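Long-range contacts in phage-related conserved hypothetical protein, BB2244 (Bordetella bronchiseptica, PDB 2BDV), which is of unknown function but belongs to the SOS response-associated peptidase (SRAP) family, whose studied members act on abasic sites in single-stranded DNA: residues A[129-134]-A[145-150]; A[90-94]-A[184-188]; A[167-173]-A[190-195]. One frame throughout, in Å; residues are numbered along the deposited sequence.

Overall arrangement
Starting from the N terminus, the loop 90-94 comes first; its partner, the helical segment 184-188, lies 90 residues on, so interaction 2 closes a large loop. Interaction 1 falls wholly within that span, closing a short connection between strands 126-133 and 147-151. Interaction 3 opens afterwards at 167-173 and closes at 190-195, beyond the second half of interaction 2; interactions 2 and 3 therefore cross, and both use helix 184-191. Interactions 1 and 2 meet where Ser133 N approaches Gly93 O at 2.8 Å, and interactions 1 and 3 where Val150 O lies 2.8 Å from Val167 N, a probable hydrogen bond. Together they tie the mixed sheet to helices 171-178 and 184-191.

Interaction 1 of 3, residues A[129-134]-A[145-150]; sequences FAGLSA and HGFAIV
Leu132 and Ala148 form the hydrogen-bonded pair at the middle of an antiparallel strand contact, buried within the mixed sheet. The short strand axes approach to 4.6 Å with their directions 149° apart. Two backbone bonds close the central pair, Leu132 N to Ala148 O (3.1 Å) and Ala148 N to Leu132 O (3.0 Å); Val150 N to Ala130 O adds a third, while Ala134 N to Gly146 O is weak.

Gly131 with Ile149 and Ser133 with Phe147 are the flanking non-hydrogen-bonded pairs. Phe147 CB lies 3.5 Å from Ser133 CB, but CG sits between the backbone N and the carbonyl carbon (chi1 69°), which swings the ring away from the other strand to stack with Trp60. Ser133 OG, accepting from Trp135 N, donates to a water at 2.8 Å; that water donates to His145 O and lies at the edge of the Phe147 ring, in its plane. Beyond the paired strands, His145 CD2 brings the imidazole edge to Ala134 O at 3.2 Å, while ND1 bonds to Asp142.

On the face bearing Leu132, Leu132 CG and Val150 CG2 meet at 4.3 Å. Helix 76-80 covers these two side chains through Ile79, and helix 184-191 reaches Val150 through Leu191; strand 94-99 hydrogen-bonds along the other edge of strand 126-133, and its Val97 touches Phe147 and Ile149.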
ATOM      1  N   PHE A 129       2.802  -1.416   4.778  1.00 16.78           N
ATOM      2  CA  PHE A 129       1.617  -0.626   4.429  1.00 16.78           C
ATOM      3  C   PHE A 129       0.360  -1.442   4.661  1.00 14.77           C
ATOM      4  O   PHE A 129       0.291  -2.607   4.290  1.00 15.02           O
ATOM      5  CB  PHE A 129       1.622  -0.154   2.953  1.00 16.30           C
ATOM      6  CG  PHE A 129       2.758   0.774   2.593  1.00 18.63           C
ATOM      7  CD1 PHE A 129       3.492   1.428   3.577  1.00 19.79           C
ATOM      8  CD2 PHE A 129       3.105   0.974   1.256  1.00 18.00           C
ATOM      9  CE1 PHE A 129       4.556   2.254   3.239  1.00 18.88           C
ATOM     10  CE2 PHE A 129       4.163   1.797   0.914  1.00 17.72           C
ATOM     11  CZ  PHE A 129       4.891   2.439   1.905  1.00 18.20           C
ATOM     12  N   ALA A 130      -0.629  -0.817   5.290  1.00 15.32           N
ATOM     13  CA  ALA A 130      -1.907  -1.460   5.550  1.00 15.84           C
ATOM     14  C   ALA A 130      -2.665  -1.449   4.223  1.00 15.61           C
ATOM     15  O   ALA A 130      -2.611  -0.470   3.475  1.00 13.61           O
ATOM     16  CB  ALA A 130      -2.677  -0.678   6.598  1.00 13.94           C
ATOM     17  N   GLY A 131      -3.366  -2.539   3.928  1.00 15.90           N
ATOM     18  CA  GLY A 131      -4.111  -2.610   2.684  1.00 14.88           C
ATOM     19  C   GLY A 131      -5.388  -3.417   2.780  1.00 14.20           C
ATOM     20  O   GLY A 131      -5.597  -4.161   3.733  1.00 14.67           O
ATOM     21  N   LEU A 132      -6.244  -3.264   1.777  1.00 15.66           N
ATOM     22  CA  LEU A 132      -7.516  -3.973   1.724  1.00 15.95           C
ATOM     23  C   LEU A 132      -7.644  -4.628   0.350  1.00 17.33           C
ATOM     24  O   LEU A 132      -7.507  -3.972  -0.688  1.00 17.78           O
ATOM     25  CB  LEU A 132      -8.675  -2.995   1.956  1.00 14.45           C
ATOM     26  CG  LEU A 132      -8.771  -2.316   3.327  1.00 14.24           C
ATOM     27  CD1 LEU A 132      -9.892  -1.280   3.315  1.00 15.53           C
ATOM     28  CD2 LEU A 132      -9.023  -3.367   4.401  1.00  6.07           C
ATOM     29  N   SER A 133      -7.918  -5.923   0.353  1.00 15.96           N
ATOM     30  CA  SER A 133      -8.034  -6.666  -0.888  1.00 16.73           C
ATOM     31  C   SER A 133      -9.367  -7.392  -0.994  1.00 18.26           C
ATOM     32  O   SER A 133      -9.958  -7.792   0.011  1.00 20.88           O
ATOM     33  CB  SER A 133      -6.874  -7.667  -0.985  1.00 16.66           C
ATOM     34  OG  SER A 133      -7.080  -8.622  -2.009  1.00 19.00           O
ATOM     35  N   ALA A 134      -9.843  -7.543  -2.221  1.00 18.12           N
ATOM     36  CA  ALA A 134     -11.090  -8.235  -2.468  1.00 18.55           C
ATOM     37  C   ALA A 134     -10.775  -9.641  -2.967  1.00 20.33           C
ATOM     38  O   ALA A 134     -11.665 -10.371  -3.398  1.00 20.69           O
ATOM     39  CB  ALA A 134     -11.914  -7.484  -3.498  1.00 18.61           C
ATOM     40  N   HIS A 145     -10.619  -8.396  -8.112  1.00 22.72           N
ATOM     41  CA  HIS A 145     -10.119  -8.861  -6.824  1.00 22.71           C
ATOM     42  C   HIS A 145      -8.811  -8.169  -6.451  1.00 20.79           C
ATOM     43  O   HIS A 145      -7.990  -8.727  -5.730  1.00 18.88           O
ATOM     44  CB  HIS A 145      -9.950 -10.385  -6.834  1.00 22.23           C
ATOM     45  CG  HIS A 145     -11.224 -11.121  -7.103  1.00 23.93           C
ATOM     46  ND1 HIS A 145     -11.700 -11.341  -8.378  1.00 25.69           N
ATOM     47  CD2 HIS A 145     -12.172 -11.604  -6.262  1.00 25.19           C
ATOM     48  CE1 HIS A 145     -12.885 -11.922  -8.311  1.00 24.92           C
ATOM     49  NE2 HIS A 145     -13.195 -12.091  -7.037  1.00 24.37           N
ATOM     50  N   GLY A 146      -8.635  -6.942  -6.938  1.00 20.73           N
ATOM     51  CA  GLY A 146      -7.427  -6.184  -6.642  1.00 19.70           C
ATOM     52  C   GLY A 146      -7.485  -5.508  -5.280  1.00 19.35           C
ATOM     53  O   GLY A 146      -8.528  -5.512  -4.629  1.00 18.66           O
ATOM     54  N   PHE A 147      -6.373  -4.925  -4.835  1.00 17.83           N
ATOM     55  CA  PHE A 147      -6.360  -4.261  -3.533  1.00 14.65           C
ATOM     56  C   PHE A 147      -6.013  -2.781  -3.628  1.00 14.36           C
ATOM     57  O   PHE A 147      -5.609  -2.301  -4.682  1.00 11.71           O
ATOM     58  CB  PHE A 147      -5.373  -4.953  -2.576  1.00 17.17           C
ATOM     59  CG  PHE A 147      -3.921  -4.786  -2.954  1.00 19.07           C
ATOM     60  CD1 PHE A 147      -3.250  -5.789  -3.643  1.00 18.83           C
ATOM     61  CD2 PHE A 147      -3.217  -3.635  -2.596  1.00 21.22           C
ATOM     62  CE1 PHE A 147      -1.898  -5.659  -3.971  1.00 19.88           C
ATOM     63  CE2 PHE A 147      -1.857  -3.490  -2.919  1.00 20.18           C
ATOM     64  CZ  PHE A 147      -1.196  -4.506  -3.608  1.00 19.09           C
ATOM     65  N   ALA A 148      -6.196  -2.061  -2.526  1.00 12.34           N
ATOM     66  CA  ALA A 148      -5.849  -0.647  -2.472  1.00 14.87           C
ATOM     67  C   ALA A 148      -4.990  -0.428  -1.212  1.00 15.38           C
ATOM     68  O   ALA A 148      -5.177  -1.115  -0.203  1.00 16.71           O
ATOM     69  CB  ALA A 148      -7.111   0.207  -2.413  1.00 14.08           C
ATOM     70  N   ILE A 149      -4.035   0.499  -1.272  1.00 13.74           N
ATOM     71  CA  ILE A 149      -3.200   0.795  -0.108  1.00 14.22           C
ATOM     72  C   ILE A 149      -3.969   1.793   0.759  1.00 13.67           C
ATOM     73  O   ILE A 149      -4.485   2.775   0.243  1.00 13.87           O
ATOM     74  CB  ILE A 149      -1.842   1.458  -0.503  1.00 14.69           C
ATOM     75  CG1 ILE A 149      -1.062   0.553  -1.455  1.00 15.74           C
ATOM     76  CG2 ILE A 149      -0.988   1.704   0.738  1.00 11.99           C
ATOM     77  CD1 ILE A 149      -0.985  -0.873  -0.971  1.00 21.22           C
ATOM     78  N   VAL A 150      -4.071   1.537   2.064  1.00 14.77           N
ATOM     79  CA  VAL A 150      -4.775   2.476   2.949  1.00 14.59           C
ATOM     80  C   VAL A 150      -3.917   3.734   3.048  1.00 15.93           C
ATOM     81  O   VAL A 150      -2.747   3.657   3.415  1.00 17.10           O
ATOM     82  CB  VAL A 150      -4.963   1.922   4.366  1.00 14.23           C
ATOM     83  CG1 VAL A 150      -5.646   2.974   5.242  1.00 11.77           C
ATOM     84  CG2 VAL A 150      -5.784   0.647   4.326  1.00 12.21           C
TER
HETATM   85  O   HOH W   1      -5.710  -8.033  -4.406  1.00 17.55           O

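Interaction 2 of 3, residues A[90-94]-A[184-188]; sequences IGTGR and VARAK
Gly91 and Val184 bring a loop and the first turn of a helix together, with their CA atoms 5.2 Å apart, and Lys188 N bonding to Val184 O confirms the helical turn on the second side.

Val184 presents two different methyls to the loop. Val184 CG1, anti to the backbone N (chi1 177°), fits between both branches of Ile90, standing 3.6 Å from Ile90 CG1 and equally far from Ile90 CG2; the two side chains cross obliquely. Val184 CG2 instead meets backbone, lying 3.4 Å from Gly91 CA, an approach made easier by the lack of a side chain on the glycine. One turn further along the helix, Ala187 CB faces the loop and is met by Ile90 CD1 at 4.0 Å. Ala187 CB also packs against Arg94 CD at 3.7 Å and Arg94 NH1 at 3.8 Å.

Arg94 reaches this position through a bend at chi3 (-61°), which folds its guanidinium back over its own loop. There Arg94 NH1 donates to Ile90 O at 2.7 Å, in the carbonyl plane, although the acceptor is tilted 18° out of the guanidinium plane. NE bonds to Trp177 O at the end of helix 171-178, and NH2 makes weak bonds to the carbonyl oxygens of Asp179 and Thr182. Trp177 also touches Ile90 and Ala187, while the Ile90 side chain reaches Ile79 of helix 76-80.

The chemistry thus divides into a small apolar interface and a buried arginine whose NH1 and NE donate to main-chain oxygens, with weaker bonds from NH2. The carbonyl oxygens of Ile90 and Trp177 probably stabilise its positive charge, and the guanidinium joins the loop 90-94 to the connection between helices 171-178 and 184-191.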
ATOM      1  N   ILE A  90     -12.883  -4.438   5.238  1.00 23.50           N
ATOM      2  CA  ILE A  90     -12.262  -4.117   6.510  1.00 21.40           C
ATOM      3  C   ILE A  90     -12.329  -5.292   7.487  1.00 21.79           C
ATOM      4  O   ILE A  90     -11.508  -5.407   8.398  1.00 20.51           O
ATOM      5  CB  ILE A  90     -12.923  -2.877   7.145  1.00 22.46           C
ATOM      6  CG1 ILE A  90     -12.172  -2.493   8.420  1.00 22.14           C
ATOM      7  CG2 ILE A  90     -14.404  -3.136   7.403  1.00 18.77           C
ATOM      8  CD1 ILE A  90     -10.695  -2.206   8.169  1.00 23.52           C
ATOM      9  N   GLY A  91     -13.296  -6.181   7.280  1.00 20.99           N
ATOM     10  CA  GLY A  91     -13.433  -7.329   8.158  1.00 19.82           C
ATOM     11  C   GLY A  91     -12.634  -8.551   7.742  1.00 19.15           C
ATOM     12  O   GLY A  91     -11.929  -9.139   8.561  1.00 18.22           O
ATOM     13  N   THR A  92     -12.702  -8.903   6.460  1.00 21.47           N
ATOM     14  CA  THR A  92     -12.036 -10.101   5.947  1.00 20.98           C
ATOM     15  C   THR A  92     -11.005  -9.926   4.825  1.00 20.75           C
ATOM     16  O   THR A  92     -10.450 -10.910   4.338  1.00 22.95           O
ATOM     17  CB  THR A  92     -13.108 -11.090   5.456  1.00 24.20           C
ATOM     18  OG1 THR A  92     -13.794 -10.536   4.319  1.00 25.56           O
ATOM     19  CG2 THR A  92     -14.129 -11.327   6.553  1.00 22.59           C
ATOM     20  N   GLY A  93     -10.743  -8.693   4.409  1.00 19.34           N
ATOM     21  CA  GLY A  93      -9.772  -8.492   3.349  1.00 18.52           C
ATOM     22  C   GLY A  93      -8.518  -7.728   3.747  1.00 18.42           C
ATOM     23  O   GLY A  93      -7.819  -7.213   2.880  1.00 20.15           O
ATOM     24  N   ARG A  94      -8.219  -7.664   5.043  1.00 19.43           N
ATOM     25  CA  ARG A  94      -7.045  -6.934   5.529  1.00 19.29           C
ATOM     26  C   ARG A  94      -5.711  -7.600   5.177  1.00 18.84           C
ATOM     27  O   ARG A  94      -5.467  -8.759   5.516  1.00 19.20           O
ATOM     28  CB  ARG A  94      -7.125  -6.736   7.049  1.00 18.77           C
ATOM     29  CG  ARG A  94      -8.362  -5.972   7.536  1.00 19.66           C
ATOM     30  CD  ARG A  94      -8.246  -5.621   9.029  1.00 20.26           C
ATOM     31  NE  ARG A  94      -8.131  -6.815   9.867  1.00 15.79           N
ATOM     32  CZ  ARG A  94      -9.155  -7.424  10.456  1.00 14.67           C
ATOM     33  NH1 ARG A  94     -10.392  -6.953  10.316  1.00 16.13           N
ATOM     34  NH2 ARG A  94      -8.942  -8.511  11.175  1.00 15.15           N
ATOM     35  N   VAL A 184     -13.238  -5.836  13.524  1.00 23.66           N
ATOM     36  CA  VAL A 184     -13.204  -4.661  12.654  1.00 25.58           C
ATOM     37  C   VAL A 184     -13.025  -3.372  13.455  1.00 26.20           C
ATOM     38  O   VAL A 184     -12.384  -2.422  12.996  1.00 26.22           O
ATOM     39  CB  VAL A 184     -14.520  -4.540  11.832  1.00 24.83           C
ATOM     40  CG1 VAL A 184     -14.509  -3.269  10.990  1.00 24.44           C
ATOM     41  CG2 VAL A 184     -14.691  -5.758  10.944  1.00 27.40           C
ATOM     42  N   ALA A 185     -13.609  -3.342  14.647  1.00 26.04           N
ATOM     43  CA  ALA A 185     -13.521  -2.172  15.509  1.00 25.47           C
ATOM     44  C   ALA A 185     -12.069  -1.936  15.883  1.00 24.19           C
ATOM     45  O   ALA A 185     -11.601  -0.800  15.897  1.00 22.67           O
ATOM     46  CB  ALA A 185     -14.362  -2.387  16.777  1.00 24.88           C
ATOM     47  N   ARG A 186     -11.365  -3.022  16.188  1.00 24.27           N
ATOM     48  CA  ARG A 186      -9.965  -2.940  16.563  1.00 25.30           C
ATOM     49  C   ARG A 186      -9.138  -2.549  15.342  1.00 25.86           C
ATOM     50  O   ARG A 186      -8.166  -1.805  15.453  1.00 27.78           O
ATOM     51  CB  ARG A 186      -9.487  -4.286  17.129  1.00 26.59           C
ATOM     52  CG  ARG A 186      -7.992  -4.349  17.454  1.00 28.73           C
ATOM     53  CD  ARG A 186      -7.563  -3.265  18.446  1.00 29.74           C
ATOM     54  NE  ARG A 186      -6.111  -3.080  18.466  1.00 32.08           N
ATOM     55  CZ  ARG A 186      -5.506  -1.983  18.913  1.00 32.30           C
ATOM     56  NH1 ARG A 186      -6.227  -0.974  19.383  1.00 34.75           N
ATOM     57  NH2 ARG A 186      -4.186  -1.881  18.873  1.00 30.18           N
ATOM     58  N   ALA A 187      -9.540  -3.046  14.177  1.00 24.40           N
ATOM     59  CA  ALA A 187      -8.843  -2.749  12.932  1.00 23.85           C
ATOM     60  C   ALA A 187      -8.885  -1.258  12.624  1.00 23.68           C
ATOM     61  O   ALA A 187      -7.892  -0.669  12.197  1.00 23.09           O
ATOM     62  CB  ALA A 187      -9.470  -3.532  11.779  1.00 22.76           C
ATOM     63  N   LYS A 188     -10.040  -0.644  12.833  1.00 24.09           N
ATOM     64  CA  LYS A 188     -10.163   0.776  12.561  1.00 24.09           C
ATOM     65  C   LYS A 188      -9.238   1.612  13.448  1.00 24.74           C
ATOM     66  O   LYS A 188      -8.626   2.564  12.974  1.00 25.72           O
ATOM     67  CB  LYS A 188     -11.624   1.197  12.708  1.00 23.59           C
ATOM     68  CG  LYS A 188     -12.480   0.687  11.558  1.00 25.69           C
ATOM     69  CD  LYS A 188     -13.954   0.788  11.866  1.00 26.92           C
ATOM     70  CE  LYS A 188     -14.788   0.234  10.731  1.00 29.08           C
ATOM     71  NZ  LYS A 188     -16.208   0.053  11.162  1.00 32.55           N
TER

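Interaction 3 of 3, residues A[167-173]-A[190-195]; sequences VALPPEL and ILRAGL
Ala168 O receives the backbone N of Leu195 at 2.8 Å with an N-H...O angle of 157°, the donor tilted 20° from the carbonyl plane. The same oxygen, Ala168 O, takes a CA-H...O contact from Gly194 CA at 3.0 Å; Gly194, with only hydrogens on its CA, also lies close to Val167 CG1. A water completes the link: it accepts from Ala168 N and donates to Leu195 O, so both polar backbone atoms of Ala168 are engaged with Leu195, one directly and one through water.

Around this polar centre the side chains close in. Leu195 CD1 rests 3.7 Å from Pro170 CD, the proline ring and the leucine chain running past one another in opposing senses, while its other branch, CD2, reaches the Ala168 methyl. Leu169 crosses Ile190 at about a right angle, Leu169 CD2 to Ile190 CG2 at 3.8 Å. Ile190 CG2, anti to the backbone N, also touches Leu173 CB at 3.9 Å and so meets two residues of the other segment. Leu173 CD1 presses on Ala193 CB at 3.5 Å, closer than methyl groups normally sit.

Further out, backbone bonds from Val167 to Ala130 and Val150, and from Leu169 to Leu128, fix the first segment against the sheet. Leu191 packs on Ala130 and on Ile79 of helix 76-80, and Trp177 touches both Leu169 and Leu191.

Pro170 occupies the N-cap position of helix 171-178, and Ala193 N bonds to Ile190 O just past helix 184-191. The start of one helix thus meets the end of the next, consistent with a helical hairpin, here packed against the mixed sheet of an SRAP-family alpha-beta fold.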
ATOM      1  N   VAL A 167      -0.513   4.539   4.921  1.00 20.28           N
ATOM      2  CA  VAL A 167      -0.465   4.293   6.353  1.00 19.66           C
ATOM      3  C   VAL A 167       0.478   3.133   6.652  1.00 19.79           C
ATOM      4  O   VAL A 167       0.166   1.982   6.364  1.00 19.18           O
ATOM      5  CB  VAL A 167      -1.872   3.964   6.899  1.00 19.74           C
ATOM      6  CG1 VAL A 167      -1.801   3.666   8.392  1.00 20.00           C
ATOM      7  CG2 VAL A 167      -2.811   5.129   6.633  1.00 15.74           C
ATOM      8  N   ALA A 168       1.642   3.443   7.215  1.00 20.29           N
ATOM      9  CA  ALA A 168       2.605   2.412   7.561  1.00 21.09           C
ATOM     10  C   ALA A 168       2.396   2.049   9.024  1.00 22.48           C
ATOM     11  O   ALA A 168       2.234   2.927   9.876  1.00 24.04           O
ATOM     12  CB  ALA A 168       4.032   2.910   7.335  1.00 22.44           C
ATOM     13  N   LEU A 169       2.418   0.754   9.317  1.00 21.48           N
ATOM     14  CA  LEU A 169       2.200   0.281  10.672  1.00 20.49           C
ATOM     15  C   LEU A 169       3.421  -0.362  11.320  1.00 21.70           C
ATOM     16  O   LEU A 169       4.268  -0.941  10.646  1.00 20.68           O
ATOM     17  CB  LEU A 169       1.063  -0.744  10.683  1.00 17.56           C
ATOM     18  CG  LEU A 169      -0.322  -0.385  10.136  1.00 17.30           C
ATOM     19  CD1 LEU A 169      -1.118  -1.667  10.007  1.00 15.98           C
ATOM     20  CD2 LEU A 169      -1.035   0.613  11.049  1.00 14.17           C
ATOM     21  N   PRO A 170       3.526  -0.257  12.654  1.00 22.70           N
ATOM     22  CA  PRO A 170       4.658  -0.865  13.363  1.00 24.31           C
ATOM     23  C   PRO A 170       4.435  -2.383  13.254  1.00 24.27           C
ATOM     24  O   PRO A 170       3.299  -2.837  13.086  1.00 22.33           O
ATOM     25  CB  PRO A 170       4.478  -0.376  14.804  1.00 22.69           C
ATOM     26  CG  PRO A 170       3.699   0.903  14.656  1.00 25.64           C
ATOM     27  CD  PRO A 170       2.714   0.568  13.566  1.00 23.26           C
ATOM     28  N   PRO A 171       5.507  -3.181  13.336  1.00 22.98           N
ATOM     29  CA  PRO A 171       5.355  -4.637  13.237  1.00 23.51           C
ATOM     30  C   PRO A 171       4.301  -5.226  14.185  1.00 25.25           C
ATOM     31  O   PRO A 171       3.534  -6.118  13.804  1.00 25.33           O
ATOM     32  CB  PRO A 171       6.757  -5.147  13.534  1.00 23.10           C
ATOM     33  CG  PRO A 171       7.625  -4.078  12.939  1.00 24.37           C
ATOM     34  CD  PRO A 171       6.925  -2.786  13.331  1.00 22.33           C
ATOM     35  N   GLU A 172       4.269  -4.730  15.419  1.00 25.43           N
ATOM     36  CA  GLU A 172       3.311  -5.214  16.411  1.00 25.93           C
ATOM     37  C   GLU A 172       1.866  -4.995  15.946  1.00 25.29           C
ATOM     38  O   GLU A 172       1.040  -5.903  16.008  1.00 25.89           O
ATOM     39  CB  GLU A 172       3.501  -4.498  17.763  1.00 27.51           C
ATOM     40  CG  GLU A 172       4.861  -4.673  18.474  1.00 31.53           C
ATOM     41  CD  GLU A 172       5.851  -3.545  18.187  1.00 33.07           C
ATOM     42  OE1 GLU A 172       6.692  -3.246  19.065  1.00 35.71           O
ATOM     43  OE2 GLU A 172       5.797  -2.960  17.081  1.00 35.31           O
ATOM     44  N   LEU A 173       1.570  -3.778  15.498  1.00 23.24           N
ATOM     45  CA  LEU A 173       0.233  -3.427  15.045  1.00 22.44           C
ATOM     46  C   LEU A 173      -0.082  -4.083  13.707  1.00 22.07           C
ATOM     47  O   LEU A 173      -1.231  -4.404  13.409  1.00 22.66           O
ATOM     48  CB  LEU A 173       0.100  -1.903  14.940  1.00 18.41           C
ATOM     49  CG  LEU A 173       0.206  -1.132  16.258  1.00 18.21           C
ATOM     50  CD1 LEU A 173       0.078   0.369  16.020  1.00 17.65           C
ATOM     51  CD2 LEU A 173      -0.899  -1.605  17.195  1.00 17.57           C
ATOM     52  N   ILE A 190      -6.327   0.698  14.866  1.00 29.86           N
ATOM     53  CA  ILE A 190      -4.956   0.470  14.418  1.00 29.57           C
ATOM     54  C   ILE A 190      -4.603   1.372  13.238  1.00 29.95           C
ATOM     55  O   ILE A 190      -3.518   1.941  13.176  1.00 28.84           O
ATOM     56  CB  ILE A 190      -4.756  -1.003  13.993  1.00 28.77           C
ATOM     57  CG1 ILE A 190      -4.921  -1.920  15.207  1.00 27.05           C
ATOM     58  CG2 ILE A 190      -3.369  -1.200  13.385  1.00 30.87           C
ATOM     59  CD1 ILE A 190      -4.738  -3.389  14.897  1.00 24.25           C
ATOM     60  N   LEU A 191      -5.546   1.499  12.318  1.00 29.93           N
ATOM     61  CA  LEU A 191      -5.355   2.290  11.122  1.00 32.05           C
ATOM     62  C   LEU A 191      -4.853   3.709  11.341  1.00 33.79           C
ATOM     63  O   LEU A 191      -4.166   4.256  10.482  1.00 36.11           O
ATOM     64  CB  LEU A 191      -6.650   2.316  10.326  1.00 30.21           C
ATOM     65  CG  LEU A 191      -6.503   1.941   8.857  1.00 30.98           C
ATOM     66  CD1 LEU A 191      -5.490   0.814   8.660  1.00 30.42           C
ATOM     67  CD2 LEU A 191      -7.865   1.549   8.341  1.00 29.35           C
ATOM     68  N   ARG A 192      -5.184   4.314  12.476  1.00 35.06           N
ATOM     69  CA  ARG A 192      -4.720   5.672  12.732  1.00 34.92           C
ATOM     70  C   ARG A 192      -3.437   5.734  13.548  1.00 33.68           C
ATOM     71  O   ARG A 192      -3.019   6.809  13.980  1.00 33.37           O
ATOM     72  CB  ARG A 192      -5.807   6.503  13.414  1.00 37.91           C
ATOM     73  CG  ARG A 192      -6.507   5.827  14.570  1.00 43.25           C
ATOM     74  CD  ARG A 192      -7.495   6.788  15.206  1.00 46.02           C
ATOM     75  NE  ARG A 192      -8.207   7.596  14.212  1.00 49.00           N
ATOM     76  CZ  ARG A 192      -8.980   7.103  13.246  1.00 50.95           C
ATOM     77  NH1 ARG A 192      -9.146   5.790  13.134  1.00 51.56           N
ATOM     78  NH2 ARG A 192      -9.604   7.925  12.403  1.00 50.41           N
ATOM     79  N   ALA A 193      -2.809   4.583  13.750  1.00 31.58           N
ATOM     80  CA  ALA A 193      -1.562   4.530  14.500  1.00 30.20           C
ATOM     81  C   ALA A 193      -0.399   4.406  13.524  1.00 29.74           C
ATOM     82  O   ALA A 193       0.618   3.794  13.832  1.00 30.54           O
ATOM     83  CB  ALA A 193      -1.572   3.349  15.458  1.00 29.82           C
ATOM     84  N   GLY A 194      -0.554   4.994  12.341  1.00 30.23           N
ATOM     85  CA  GLY A 194       0.501   4.931  11.344  1.00 30.10           C
ATOM     86  C   GLY A 194       1.755   5.683  11.754  1.00 29.20           C
ATOM     87  O   GLY A 194       1.681   6.653  12.504  1.00 28.66           O
ATOM     88  N   LEU A 195       2.907   5.232  11.262  1.00 29.38           N
ATOM     89  CA  LEU A 195       4.188   5.870  11.565  1.00 29.12           C
ATOM     90  C   LEU A 195       4.167   7.351  11.210  1.00 28.28           C
ATOM     91  O   LEU A 195       3.625   7.747  10.180  1.00 28.71           O
ATOM     92  CB  LEU A 195       5.330   5.188  10.806  1.00 27.83           C
ATOM     93  CG  LEU A 195       5.925   3.893  11.347  1.00 29.74           C
ATOM     94  CD1 LEU A 195       4.827   2.923  11.722  1.00 31.93           C
ATOM     95  CD2 LEU A 195       6.854   3.289  10.298  1.00 29.53           C
TER
HETATM   96  O   HOH W   2       2.334   6.230   8.033  1.00 30.27           O